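Local atomic coordinates of penicillin-binding protein (Bacillus halodurans, PDB entry 3TG9), a protein that probably binds penicillin and related beta-lactams, being a membrane-associated member of the serine beta-lactamase family of penicillin-recognising proteins. Residues B[72-77]-B[81-86]; B[60-65]-B[256-261]; B[117-122]-B[134-139]; B[86-91]-B[102-107]. One frame throughout, in Å; residues are numbered along the deposited sequence.

Contact 1: residues B[72-77]-B[81-86]; sequences GKLSFD and SDWLDA
Leu74 and Trp83 stand with their CA atoms 9.7 Å apart, and no hydrogen bond joins segment 72-77 to segment 81-86. Both belong to the long connection between helix 58-70 and helix 93-98 in the helical part of this beta-lactamase-type fold. The connection begins with a Schellman motif, in which Gly72 adopts a positive phi (73°) and ends the preceding helix. The chain doubles back after it, and the gap between the backbones is bridged largely by one large side chain, met by Leu74.

That side chain is the Trp83 indole, which reaches across with chi1 at -69°, CG lying opposite the carbonyl carbon. Leu74 replies with its CD1 branch, which sits 3.7 Å from Trp83 NE1 and 4.1 Å from Trp83 CD1. The pyrrole half of the indole therefore meets a methyl group, and the two side chains cross at a slant. Leu74 is buried; Leu68, Val69 and Ile93 pack around it, tying the loop to the two helices it connects. Trp83, by contrast, is partly exposed. It also touches Val167 of helix 155-168, and its carbonyl oxygen accepts a hydrogen bond from Ser166 OG, so the same residue joins the loop to a third helix.

Lys73 contributes through its main chain, while the ammonium-bearing side chain stays farther away in an exposed position. At the benzo half of the indole the neighbour is thus polar: Lys73 O lies 3.6 Å from Trp83 CZ2, a carbon, so this close approach is packing, not a hydrogen bond.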
loop_
_atom_site.group_PDB
_atom_site.type_symbol
_atom_site.label_atom_id
_atom_site.label_comp_id
_atom_site.label_asym_id
_atom_site.label_seq_id
_atom_site.Cartn_x
_atom_site.Cartn_y
_atom_site.Cartn_z
ATOM N N GLY B 72 1.478 32.206 24.085
ATOM C CA GLY B 72 0.343 32.853 24.708
ATOM C C GLY B 72 -0.953 32.691 23.938
ATOM O O GLY B 72 -1.878 33.489 24.096
ATOM N N LYS B 73 -1.030 31.656 23.108
ATOM C CA LYS B 73 -2.261 31.359 22.381
ATOM C C LYS B 73 -3.059 30.277 23.091
ATOM O O LYS B 73 -4.158 29.928 22.665
ATOM C CB LYS B 73 -1.948 30.910 20.956
ATOM C CG LYS B 73 -1.212 31.941 20.120
ATOM C CD LYS B 73 -2.154 33.015 19.595
ATOM C CE LYS B 73 -3.172 32.426 18.619
ATOM N NZ LYS B 73 -3.954 33.479 17.922
ATOM N N LEU B 74 -2.505 29.755 24.181
ATOM C CA LEU B 74 -3.071 28.587 24.846
ATOM C C LEU B 74 -2.381 28.363 26.190
ATOM O O LEU B 74 -1.255 28.811 26.384
ATOM C CB LEU B 74 -2.872 27.363 23.956
ATOM C CG LEU B 74 -3.185 25.956 24.453
ATOM C CD1 LEU B 74 -4.689 25.676 24.432
ATOM C CD2 LEU B 74 -2.444 24.957 23.581
ATOM N N SER B 75 -3.056 27.670 27.106
ATOM C CA SER B 75 -2.478 27.340 28.411
ATOM C C SER B 75 -2.749 25.880 28.798
ATOM O O SER B 75 -3.666 25.257 28.272
ATOM C CB SER B 75 -3.023 28.277 29.493
ATOM O OG SER B 75 -4.239 27.788 30.030
ATOM N N PHE B 76 -1.954 25.339 29.719
ATOM C CA PHE B 76 -2.075 23.933 30.095
ATOM C C PHE B 76 -3.328 23.649 30.918
ATOM O O PHE B 76 -3.682 22.488 31.147
ATOM C CB PHE B 76 -0.830 23.457 30.850
ATOM C CG PHE B 76 0.447 23.580 30.061
ATOM C CD1 PHE B 76 0.595 22.934 28.848
ATOM C CD2 PHE B 76 1.506 24.328 30.545
ATOM C CE1 PHE B 76 1.774 23.043 28.127
ATOM C CE2 PHE B 76 2.686 24.443 29.830
ATOM C CZ PHE B 76 2.819 23.797 28.621
ATOM N N ASP B 77 -3.997 24.712 31.357
ATOM C CA ASP B 77 -5.227 24.591 32.146
ATOM C C ASP B 77 -6.462 24.740 31.274
ATOM O O ASP B 77 -7.585 24.459 31.705
ATOM C CB ASP B 77 -5.257 25.648 33.248
ATOM C CG ASP B 77 -4.313 25.329 34.377
ATOM O OD1 ASP B 77 -4.134 24.123 34.668
ATOM O OD2 ASP B 77 -3.750 26.277 34.970
ATOM N N SER B 81 -12.983 21.743 25.873
ATOM C CA SER B 81 -14.212 22.328 25.351
ATOM C C SER B 81 -13.950 23.682 24.700
ATOM O O SER B 81 -14.649 24.081 23.772
ATOM C CB SER B 81 -15.220 22.501 26.481
ATOM O OG SER B 81 -14.653 23.271 27.530
ATOM N N ASP B 82 -12.947 24.393 25.199
ATOM C CA ASP B 82 -12.609 25.706 24.663
ATOM C C ASP B 82 -12.296 25.693 23.167
ATOM O O ASP B 82 -12.592 26.659 22.464
ATOM C CB ASP B 82 -11.428 26.313 25.420
ATOM C CG ASP B 82 -11.863 27.216 26.559
ATOM O OD1 ASP B 82 -12.941 26.967 27.146
ATOM O OD2 ASP B 82 -11.119 28.174 26.866
ATOM N N TRP B 83 -11.700 24.605 22.683
ATOM C CA TRP B 83 -11.175 24.579 21.318
ATOM C C TRP B 83 -11.779 23.514 20.400
ATOM O O TRP B 83 -11.722 23.650 19.179
ATOM C CB TRP B 83 -9.654 24.441 21.339
ATOM C CG TRP B 83 -8.954 25.649 21.865
ATOM C CD1 TRP B 83 -8.544 25.867 23.152
ATOM C CD2 TRP B 83 -8.580 26.814 21.121
ATOM N NE1 TRP B 83 -7.933 27.096 23.252
ATOM C CE2 TRP B 83 -7.942 27.697 22.020
ATOM C CE3 TRP B 83 -8.721 27.198 19.782
ATOM C CZ2 TRP B 83 -7.445 28.940 21.623
ATOM C CZ3 TRP B 83 -8.222 28.433 19.387
ATOM C CH2 TRP B 83 -7.596 29.289 20.307
ATOM N N LEU B 84 -12.346 22.459 20.982
ATOM C CA LEU B 84 -12.968 21.402 20.187
ATOM C C LEU B 84 -14.462 21.279 20.490
ATOM O O LEU B 84 -14.898 21.522 21.617
ATOM C CB LEU B 84 -12.275 20.057 20.431
ATOM C CG LEU B 84 -10.745 20.008 20.353
ATOM C CD1 LEU B 84 -10.254 18.569 20.416
ATOM C CD2 LEU B 84 -10.246 20.685 19.094
ATOM N N ASP B 85 -15.239 20.899 19.478
ATOM C CA ASP B 85 -16.676 20.695 19.644
ATOM C C ASP B 85 -16.950 19.418 20.420
ATOM O O ASP B 85 -17.675 19.428 21.413
ATOM C CB ASP B 85 -17.381 20.619 18.285
ATOM C CG ASP B 85 -17.386 21.945 17.550
ATOM O OD1 ASP B 85 -17.412 23.000 18.223
ATOM O OD2 ASP B 85 -17.371 21.932 16.297
ATOM N N ALA B 86 -16.375 18.314 19.953
ATOM C CA ALA B 86 -16.545 17.033 20.626
ATOM C C ALA B 86 -16.250 17.198 22.111
ATOM O O ALA B 86 -15.121 17.495 22.494
ATOM C CB ALA B 86 -15.639 15.983 20.012
#

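Contact 2: residues B[60-65]-B[256-261]; sequences FTAIAI and QKLLTP
Leu258 presses its CD1 methyl against the backbone of helix 58-70 beside Ala62 and Ile63, bringing together parts of the chain about 190 residues apart. The segments approach to 7.6 Å between the CA atoms of Ala62 and Leu258, close enough for one leucine to fill the interval. Its CG lies anti to the backbone N, at chi1 172°, which aims the branch across the gap.

The tight part is small and made by carbon atoms alone. Leu258 CD1 is 3.9 Å from Ile63 CG1 and equally far from Ile63 CA, while Ala62 C lies 4.1 Å from that same methyl. The small Ala62 side chain permits this approach to the main chain, its CB standing 4.3 Å from Leu258 CD1. Beyond Ile63, Val180 and Leu249 continue the buried packing.

The far side of segment 256-261 is of a different kind. Helix 252-258 ends here, Gln256 is exposed, and Leu259 and Thr260 are only partly covered. A local bond closes this turn: Thr260 OG1 donates to Gln256 O over 2.8 Å, the hydroxyl lying 30° out of the carbonyl plane. This side-chain bond supplements the weak Leu259 N to Gln256 O bond at the end of the helix.

Helix 58-70 starts at Lys58, which with Ser55 forms a probable SxxK motif of the active site; Ala62 lies near it without touching. With no polar group engaged across the interface, the helices are joined by shape and hydrophobic burial, an interaction that depends on fit more than on direction, and is probably one of several that hold the two helices together.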
loop_
_atom_site.group_PDB
_atom_site.type_symbol
_atom_site.label_atom_id
_atom_site.label_comp_id
_atom_site.label_asym_id
_atom_site.label_seq_id
_atom_site.Cartn_x
_atom_site.Cartn_y
_atom_site.Cartn_z
ATOM N N PHE B 60 6.680 15.345 19.459
ATOM C CA PHE B 60 6.556 16.495 18.566
ATOM C C PHE B 60 5.210 17.163 18.807
ATOM O O PHE B 60 5.077 18.379 18.687
ATOM C CB PHE B 60 6.642 16.098 17.076
ATOM C CG PHE B 60 7.792 15.178 16.734
ATOM C CD1 PHE B 60 8.839 14.971 17.619
ATOM C CD2 PHE B 60 7.826 14.531 15.502
ATOM C CE1 PHE B 60 9.889 14.120 17.291
ATOM C CE2 PHE B 60 8.872 13.682 15.169
ATOM C CZ PHE B 60 9.904 13.476 16.073
ATOM N N THR B 61 4.202 16.356 19.124
ATOM C CA THR B 61 2.883 16.890 19.433
ATOM C C THR B 61 2.949 17.714 20.715
ATOM O O THR B 61 2.384 18.803 20.790
ATOM C CB THR B 61 1.844 15.770 19.588
ATOM O OG1 THR B 61 1.847 14.960 18.409
ATOM C CG2 THR B 61 0.457 16.345 19.798
ATOM N N ALA B 62 3.655 17.199 21.715
ATOM C CA ALA B 62 3.796 17.908 22.985
ATOM C C ALA B 62 4.586 19.191 22.794
ATOM O O ALA B 62 4.229 20.236 23.338
ATOM C CB ALA B 62 4.458 17.028 24.014
ATOM N N ILE B 63 5.659 19.113 22.017
ATOM C CA ILE B 63 6.470 20.291 21.730
ATOM C C ILE B 63 5.600 21.369 21.078
ATOM O O ILE B 63 5.651 22.541 21.452
ATOM C CB ILE B 63 7.642 19.944 20.794
ATOM C CG1 ILE B 63 8.591 18.950 21.461
ATOM C CG2 ILE B 63 8.400 21.207 20.369
ATOM C CD1 ILE B 63 9.806 18.600 20.605
ATOM N N ALA B 64 4.799 20.965 20.100
ATOM C CA ALA B 64 3.942 21.903 19.381
ATOM C C ALA B 64 2.945 22.564 20.326
ATOM O O ALA B 64 2.727 23.774 20.266
ATOM C CB ALA B 64 3.209 21.193 18.249
ATOM N N ILE B 65 2.342 21.761 21.197
ATOM C CA ILE B 65 1.342 22.258 22.139
ATOM C C ILE B 65 1.964 23.240 23.123
ATOM O O ILE B 65 1.348 24.242 23.499
ATOM C CB ILE B 65 0.684 21.116 22.920
ATOM C CG1 ILE B 65 -0.371 20.420 22.058
ATOM C CG2 ILE B 65 0.050 21.650 24.201
ATOM C CD1 ILE B 65 -1.586 21.281 21.774
ATOM N N GLN B 256 11.613 23.013 30.207
ATOM C CA GLN B 256 11.701 22.372 31.516
ATOM C C GLN B 256 10.345 21.864 31.990
ATOM O O GLN B 256 10.259 20.806 32.618
ATOM C CB GLN B 256 12.279 23.363 32.530
ATOM C CG GLN B 256 12.840 22.752 33.813
ATOM C CD GLN B 256 13.884 23.659 34.459
ATOM O OE1 GLN B 256 14.528 24.465 33.780
ATOM N NE2 GLN B 256 14.055 23.533 35.777
ATOM N N LYS B 257 9.285 22.615 31.696
ATOM C CA LYS B 257 7.932 22.174 32.032
ATOM C C LYS B 257 7.574 20.885 31.286
ATOM O O LYS B 257 6.909 20.005 31.835
ATOM C CB LYS B 257 6.899 23.266 31.723
ATOM C CG LYS B 257 7.093 24.565 32.507
ATOM C CD LYS B 257 5.790 25.353 32.644
ATOM C CE LYS B 257 4.737 24.544 33.407
ATOM N NZ LYS B 257 3.440 25.275 33.581
ATOM N N LEU B 258 8.022 20.781 30.037
ATOM C CA LEU B 258 7.741 19.607 29.213
ATOM C C LEU B 258 8.499 18.407 29.755
ATOM O O LEU B 258 8.019 17.281 29.684
ATOM C CB LEU B 258 8.120 19.875 27.740
ATOM C CG LEU B 258 8.106 18.755 26.683
ATOM C CD1 LEU B 258 7.915 19.322 25.245
ATOM C CD2 LEU B 258 9.365 17.901 26.755
ATOM N N LEU B 259 9.681 18.660 30.315
ATOM C CA LEU B 259 10.542 17.594 30.823
ATOM C C LEU B 259 10.309 17.295 32.305
ATOM O O LEU B 259 11.094 16.577 32.929
ATOM C CB LEU B 259 12.014 17.954 30.607
ATOM C CG LEU B 259 12.453 18.227 29.162
ATOM C CD1 LEU B 259 13.780 18.967 29.127
ATOM C CD2 LEU B 259 12.531 16.928 28.367
ATOM N N THR B 260 9.243 17.850 32.871
ATOM C CA THR B 260 8.951 17.638 34.287
ATOM C C THR B 260 8.193 16.338 34.504
ATOM O O THR B 260 7.216 16.072 33.816
ATOM C CB THR B 260 8.112 18.787 34.865
ATOM O OG1 THR B 260 8.900 19.977 34.903
ATOM C CG2 THR B 260 7.647 18.461 36.275
ATOM N N PRO B 261 8.645 15.518 35.464
ATOM C CA PRO B 261 7.939 14.272 35.772
ATOM C C PRO B 261 6.617 14.579 36.452
ATOM O O PRO B 261 6.542 14.557 37.686
ATOM C CB PRO B 261 8.882 13.562 36.749
ATOM C CG PRO B 261 10.190 14.265 36.634
ATOM C CD PRO B 261 9.864 15.676 36.269
#

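Contact 3: residues B[117-122]-B[134-139]; sequences DLWKDV and LPLFQH
The long irregular connection between helix 93-98 and helix 155-168 folds back on itself where Trp119 and Val122 meet Leu136. It belongs to the largely non-helical margin of this beta-lactamase-family fold, and the contact joins two turns of one connection through apolar side chains. No hydrogen bond crosses between segments 117-122 and 134-139, whose nearest CA atoms, those of Val122 and Leu136, are 9.3 Å apart.

Leu136 carries the contact from its side. Its two methyls divide between two partners: CD1 comes to the edge of the Trp119 indole, 4.0 Å from CZ3 and in the ring plane, whereas CD2 meets Val122 CG2 at 4.1 Å. With chi2 at -179° CD1 continues the line of the chain to the indole edge, while CD2 branches off to Val122. The leucine and the tryptophan cross at about a right angle.

Trp119 starts away from segment 134-139, yet its benzo end returns to reach it. One face of the indole is covered from within its own segment by Leu118 CB, 3.6 Å above the ring centre, and Phe115 makes an edge-to-face contact. The neighbouring main chain serves the dimer as well: Trp119 O is hydrogen-bonded to Tyr125 OH of the second subunit.

On the other segment a short turn presents Leu136. Leu134 O accepts from both Phe137 N, at 3.1 Å, and Gln138 N, at 2.8 Å, gathering the chain around the leucine. The same Leu134 O also stands 3.8 Å above the plane of the Phe137 ring, offset toward its rim.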
loop_
_atom_site.group_PDB
_atom_site.type_symbol
_atom_site.label_atom_id
_atom_site.label_comp_id
_atom_site.label_asym_id
_atom_site.label_seq_id
_atom_site.Cartn_x
_atom_site.Cartn_y
_atom_site.Cartn_z
ATOM N N ASP B 117 -6.221 -4.964 13.097
ATOM C CA ASP B 117 -7.646 -5.305 13.125
ATOM C C ASP B 117 -8.585 -4.094 13.222
ATOM O O ASP B 117 -9.801 -4.220 13.019
ATOM C CB ASP B 117 -7.943 -6.272 14.264
ATOM C CG ASP B 117 -9.328 -6.878 14.162
ATOM O OD1 ASP B 117 -9.612 -7.539 13.133
ATOM O OD2 ASP B 117 -10.130 -6.692 15.108
ATOM N N LEU B 118 -8.020 -2.932 13.537
ATOM C CA LEU B 118 -8.788 -1.692 13.612
ATOM C C LEU B 118 -9.268 -1.267 12.232
ATOM O O LEU B 118 -10.289 -0.589 12.088
ATOM C CB LEU B 118 -7.927 -0.571 14.197
ATOM C CG LEU B 118 -7.706 -0.517 15.709
ATOM C CD1 LEU B 118 -7.096 -1.809 16.223
ATOM C CD2 LEU B 118 -6.824 0.668 16.043
ATOM N N TRP B 119 -8.514 -1.662 11.216
ATOM C CA TRP B 119 -8.774 -1.207 9.859
ATOM C C TRP B 119 -9.474 -2.262 9.033
ATOM O O TRP B 119 -9.530 -2.165 7.812
ATOM C CB TRP B 119 -7.460 -0.827 9.199
ATOM C CG TRP B 119 -6.579 -0.159 10.146
ATOM C CD1 TRP B 119 -5.294 -0.496 10.448
ATOM C CD2 TRP B 119 -6.911 0.961 10.977
ATOM N NE1 TRP B 119 -4.799 0.352 11.403
ATOM C CE2 TRP B 119 -5.770 1.257 11.746
ATOM C CE3 TRP B 119 -8.061 1.746 11.135
ATOM C CZ2 TRP B 119 -5.741 2.305 12.672
ATOM C CZ3 TRP B 119 -8.032 2.785 12.051
ATOM C CH2 TRP B 119 -6.876 3.057 12.805
ATOM N N LYS B 120 -10.012 -3.269 9.706
ATOM C CA LYS B 120 -10.706 -4.350 9.027
ATOM C C LYS B 120 -11.966 -3.857 8.313
ATOM O O LYS B 120 -12.297 -4.331 7.228
ATOM C CB LYS B 120 -11.063 -5.453 10.024
ATOM C CG LYS B 120 -11.505 -6.742 9.363
ATOM C CD LYS B 120 -12.236 -7.656 10.338
ATOM C CE LYS B 120 -12.757 -8.904 9.627
ATOM N NZ LYS B 120 -13.537 -8.580 8.387
ATOM N N ASP B 121 -12.657 -2.902 8.927
ATOM C CA ASP B 121 -13.919 -2.382 8.407
ATOM C C ASP B 121 -13.798 -0.914 8.022
ATOM O O ASP B 121 -14.543 -0.419 7.178
ATOM C CB ASP B 121 -15.020 -2.542 9.453
ATOM C CG ASP B 121 -15.488 -3.980 9.590
ATOM O OD1 ASP B 121 -15.504 -4.702 8.566
ATOM O OD2 ASP B 121 -15.840 -4.389 10.720
ATOM N N VAL B 122 -12.858 -0.224 8.658
ATOM C CA VAL B 122 -12.559 1.163 8.339
ATOM C C VAL B 122 -11.306 1.222 7.466
ATOM O O VAL B 122 -10.242 0.777 7.886
ATOM C CB VAL B 122 -12.291 1.967 9.631
ATOM C CG1 VAL B 122 -11.910 3.409 9.297
ATOM C CG2 VAL B 122 -13.500 1.910 10.565
ATOM N N LEU B 134 -11.917 10.903 14.911
ATOM C CA LEU B 134 -12.934 11.252 15.912
ATOM C C LEU B 134 -14.059 10.223 16.071
ATOM O O LEU B 134 -14.367 9.811 17.196
ATOM C CB LEU B 134 -13.530 12.632 15.622
ATOM C CG LEU B 134 -12.733 13.811 16.167
ATOM C CD1 LEU B 134 -13.199 15.101 15.508
ATOM C CD2 LEU B 134 -12.820 13.880 17.706
ATOM N N PRO B 135 -14.677 9.807 14.950
ATOM C CA PRO B 135 -15.785 8.853 15.047
ATOM C C PRO B 135 -15.372 7.563 15.746
ATOM O O PRO B 135 -16.230 6.887 16.313
ATOM C CB PRO B 135 -16.122 8.556 13.584
ATOM C CG PRO B 135 -15.647 9.740 12.835
ATOM C CD PRO B 135 -14.406 10.191 13.553
ATOM N N LEU B 136 -14.083 7.236 15.710
ATOM C CA LEU B 136 -13.580 5.975 16.263
ATOM C C LEU B 136 -13.605 5.909 17.790
ATOM O O LEU B 136 -13.363 4.846 18.369
ATOM C CB LEU B 136 -12.150 5.700 15.776
ATOM C CG LEU B 136 -11.919 5.621 14.264
ATOM C CD1 LEU B 136 -10.461 5.310 13.961
ATOM C CD2 LEU B 136 -12.842 4.581 13.630
ATOM N N PHE B 137 -13.889 7.030 18.446
ATOM C CA PHE B 137 -13.856 7.046 19.910
ATOM C C PHE B 137 -14.720 8.123 20.568
ATOM O O PHE B 137 -15.069 8.001 21.746
ATOM C CB PHE B 137 -12.409 7.172 20.395
ATOM C CG PHE B 137 -11.772 8.503 20.091
ATOM C CD1 PHE B 137 -11.773 9.524 21.036
ATOM C CD2 PHE B 137 -11.146 8.729 18.871
ATOM C CE1 PHE B 137 -11.173 10.754 20.761
ATOM C CE2 PHE B 137 -10.541 9.956 18.589
ATOM C CZ PHE B 137 -10.556 10.967 19.532
ATOM N N GLN B 138 -15.061 9.166 19.812
ATOM C CA GLN B 138 -15.679 10.361 20.385
ATOM C C GLN B 138 -17.008 10.088 21.080
ATOM O O GLN B 138 -17.407 10.839 21.958
ATOM C CB GLN B 138 -15.858 11.452 19.324
ATOM C CG GLN B 138 -17.092 11.277 18.455
ATOM C CD GLN B 138 -17.160 12.292 17.332
ATOM O OE1 GLN B 138 -17.291 11.928 16.164
ATOM N NE2 GLN B 138 -17.067 13.569 17.679
ATOM N N HIS B 139 -17.689 9.015 20.686
ATOM C CA HIS B 139 -19.005 8.693 21.246
ATOM C C HIS B 139 -18.933 7.676 22.375
ATOM O O HIS B 139 -19.959 7.313 22.964
ATOM C CB HIS B 139 -19.940 8.162 20.161
ATOM C CG HIS B 139 -20.237 9.153 19.078
ATOM N ND1 HIS B 139 -20.772 10.397 19.337
ATOM C CD2 HIS B 139 -20.089 9.076 17.735
ATOM C CE1 HIS B 139 -20.929 11.049 18.198
ATOM N NE2 HIS B 139 -20.523 10.271 17.211
#

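Contact 4: residues B[86-91]-B[102-107]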
loop_
_atom_site.group_PDB
_atom_site.type_symbol
_atom_site.label_atom_id
_atom_site.label_comp_id
_atom_site.label_asym_id
_atom_site.label_seq_id
_atom_site.Cartn_x
_atom_site.Cartn_y
_atom_site.Cartn_z
ATOM N N ALA B 86 -16.375 18.314 19.953
ATOM C CA ALA B 86 -16.545 17.033 20.626
ATOM C C ALA B 86 -16.250 17.198 22.111
ATOM O O ALA B 86 -15.121 17.495 22.494
ATOM C CB ALA B 86 -15.639 15.983 20.012
ATOM N N PRO B 87 -17.279 17.029 22.951
ATOM C CA PRO B 87 -17.183 17.258 24.394
ATOM C C PRO B 87 -16.490 16.118 25.120
ATOM O O PRO B 87 -16.807 14.951 24.884
ATOM C CB PRO B 87 -18.655 17.292 24.829
ATOM C CG PRO B 87 -19.318 16.406 23.854
ATOM C CD PRO B 87 -18.672 16.780 22.546
ATOM N N PHE B 88 -15.550 16.471 25.993
ATOM C CA PHE B 88 -14.989 15.532 26.957
ATOM C C PHE B 88 -14.886 16.272 28.283
ATOM O O PHE B 88 -13.852 16.859 28.604
ATOM C CB PHE B 88 -13.630 15.003 26.494
ATOM C CG PHE B 88 -13.695 14.238 25.200
ATOM C CD1 PHE B 88 -13.838 12.862 25.198
ATOM C CD2 PHE B 88 -13.637 14.899 23.987
ATOM C CE1 PHE B 88 -13.910 12.159 24.013
ATOM C CE2 PHE B 88 -13.708 14.200 22.800
ATOM C CZ PHE B 88 -13.843 12.827 22.814
ATOM N N PRO B 89 -15.991 16.267 29.043
ATOM C CA PRO B 89 -16.222 17.008 30.285
ATOM C C PRO B 89 -15.006 17.118 31.192
ATOM O O PRO B 89 -14.465 16.101 31.630
ATOM C CB PRO B 89 -17.317 16.186 30.963
ATOM C CG PRO B 89 -18.137 15.692 29.813
ATOM C CD PRO B 89 -17.174 15.476 28.658
ATOM N N ASN B 90 -14.599 18.356 31.456
ATOM C CA ASN B 90 -13.543 18.663 32.418
ATOM C C ASN B 90 -12.139 18.293 31.960
ATOM O O ASN B 90 -11.167 18.481 32.696
ATOM C CB ASN B 90 -13.849 18.042 33.783
ATOM C CG ASN B 90 -15.022 18.710 34.465
ATOM O OD1 ASN B 90 -16.067 18.097 34.660
ATOM N ND2 ASN B 90 -14.864 19.984 34.804
ATOM N N VAL B 91 -12.029 17.778 30.740
ATOM C CA VAL B 91 -10.715 17.450 30.206
ATOM C C VAL B 91 -9.938 18.713 29.824
ATOM O O VAL B 91 -10.486 19.653 29.244
ATOM C CB VAL B 91 -10.791 16.452 29.035
ATOM C CG1 VAL B 91 -9.441 16.344 28.342
ATOM C CG2 VAL B 91 -11.242 15.090 29.546
ATOM N N GLY B 102 -8.644 10.518 30.932
ATOM C CA GLY B 102 -9.763 9.603 31.054
ATOM C C GLY B 102 -10.598 9.395 29.799
ATOM O O GLY B 102 -11.534 8.600 29.815
ATOM N N VAL B 103 -10.281 10.102 28.716
ATOM C CA VAL B 103 -11.028 9.943 27.464
ATOM C C VAL B 103 -11.003 8.496 26.970
ATOM O O VAL B 103 -10.082 7.744 27.292
ATOM C CB VAL B 103 -10.494 10.865 26.338
ATOM C CG1 VAL B 103 -10.640 12.318 26.733
ATOM C CG2 VAL B 103 -9.043 10.537 26.004
ATOM N N PRO B 104 -12.024 8.096 26.192
ATOM C CA PRO B 104 -11.980 6.770 25.570
ATOM C C PRO B 104 -10.931 6.773 24.463
ATOM O O PRO B 104 -10.678 7.817 23.862
ATOM C CB PRO B 104 -13.373 6.621 24.966
ATOM C CG PRO B 104 -13.818 8.021 24.696
ATOM C CD PRO B 104 -13.193 8.880 25.759
ATOM N N ASP B 105 -10.330 5.617 24.209
ATOM C CA ASP B 105 -9.275 5.478 23.211
ATOM C C ASP B 105 -9.847 4.690 22.040
ATOM O O ASP B 105 -10.815 3.950 22.208
ATOM C CB ASP B 105 -8.116 4.706 23.838
ATOM C CG ASP B 105 -6.790 4.945 23.134
ATOM O OD1 ASP B 105 -6.788 5.411 21.970
ATOM O OD2 ASP B 105 -5.749 4.657 23.768
ATOM N N TYR B 106 -9.272 4.840 20.851
ATOM C CA TYR B 106 -9.661 3.968 19.746
ATOM C C TYR B 106 -8.764 2.732 19.716
ATOM O O TYR B 106 -9.042 1.762 19.013
ATOM C CB TYR B 106 -9.637 4.713 18.408
ATOM C CG TYR B 106 -8.255 5.077 17.898
ATOM C CD1 TYR B 106 -7.621 4.299 16.935
ATOM C CD2 TYR B 106 -7.595 6.203 18.366
ATOM C CE1 TYR B 106 -6.361 4.628 16.453
ATOM C CE2 TYR B 106 -6.333 6.541 17.891
ATOM C CZ TYR B 106 -5.722 5.749 16.938
ATOM O OH TYR B 106 -4.471 6.083 16.472
ATOM N N PHE B 107 -7.696 2.774 20.508
ATOM C CA PHE B 107 -6.725 1.684 20.582
ATOM C C PHE B 107 -6.079 1.671 21.965
ATOM O O PHE B 107 -5.034 2.296 22.191
ATOM C CB PHE B 107 -5.656 1.826 19.480
ATOM C CG PHE B 107 -4.726 0.641 19.372
ATOM C CD1 PHE B 107 -5.216 -0.614 19.056
ATOM C CD2 PHE B 107 -3.361 0.786 19.573
ATOM C CE1 PHE B 107 -4.366 -1.707 18.959
ATOM C CE2 PHE B 107 -2.506 -0.305 19.477
ATOM C CZ PHE B 107 -3.013 -1.550 19.169
#
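A type II beta turn from Phe88 to Val91 packs against the extended run through Val103 and Pro104, forming a buried apolar seam beside helix 155-168. The turn is closed by Val91 N donating to Phe88 O at 3.0 Å, with Asn90 at positive phi. This places the side chains at both ends of the turn toward the same partner, Val103.

Val103 CG1 receives both. It lies 3.6 Å from Phe88 CD1, approaching the ring obliquely, and 4.0 Å from Val91 CG2. The branch gets there because it is anti to the carbonyl carbon (chi1 -62°). Farther round the same phenyl, Pro104 CD meets the ring edge near its plane, 3.8 Å from Phe88 CE1. Valine and proline thus grip adjacent carbons of one ring, and no hydrogen bond crosses the seam.

Past the proline the chain turns polar. Asp105 OD1 accepts from Phe107 N at 3.1 Å in an Asx turn, the donor standing well above the carboxylate plane. That carboxylate also takes the backbone N of Asn154 and of Ala155, and Phe107 O receives Asn154 ND2; Tyr152 and Asn154 would correspond to the YxN motif of such enzymes.

Leu159 of helix 155-168 backs both Phe88 and Val103, while Met142 lies against Phe88 and Pro104. The seam therefore fits between that helix and the loop leading to it, with helix 93-98 linking its two segments.

How the contacts relate
Contacts 1 and 4 share Ala86, the point where one loop passes from packing by Trp83 to packing by Phe88; their centres are 14 Å apart. Ala86 CB also meets Gln138 NE2 at 3.6 Å, connecting both to contact 3. Contacts 3 and 4 join more broadly, with Leu118 CD1 3.6 Å from Phe107 CD1. Contact 2 encloses the other three along the chain and touches contact 1, where Lys257 NZ lies 3.7 Å from Phe76 CD2. It stays about 11 Å from contact 4 at the nearest atoms. The helix of contact 2 begins at the lysine of the probable SxxK motif, and Asn154, bonded in contact 4, lies in the probable YxN motif.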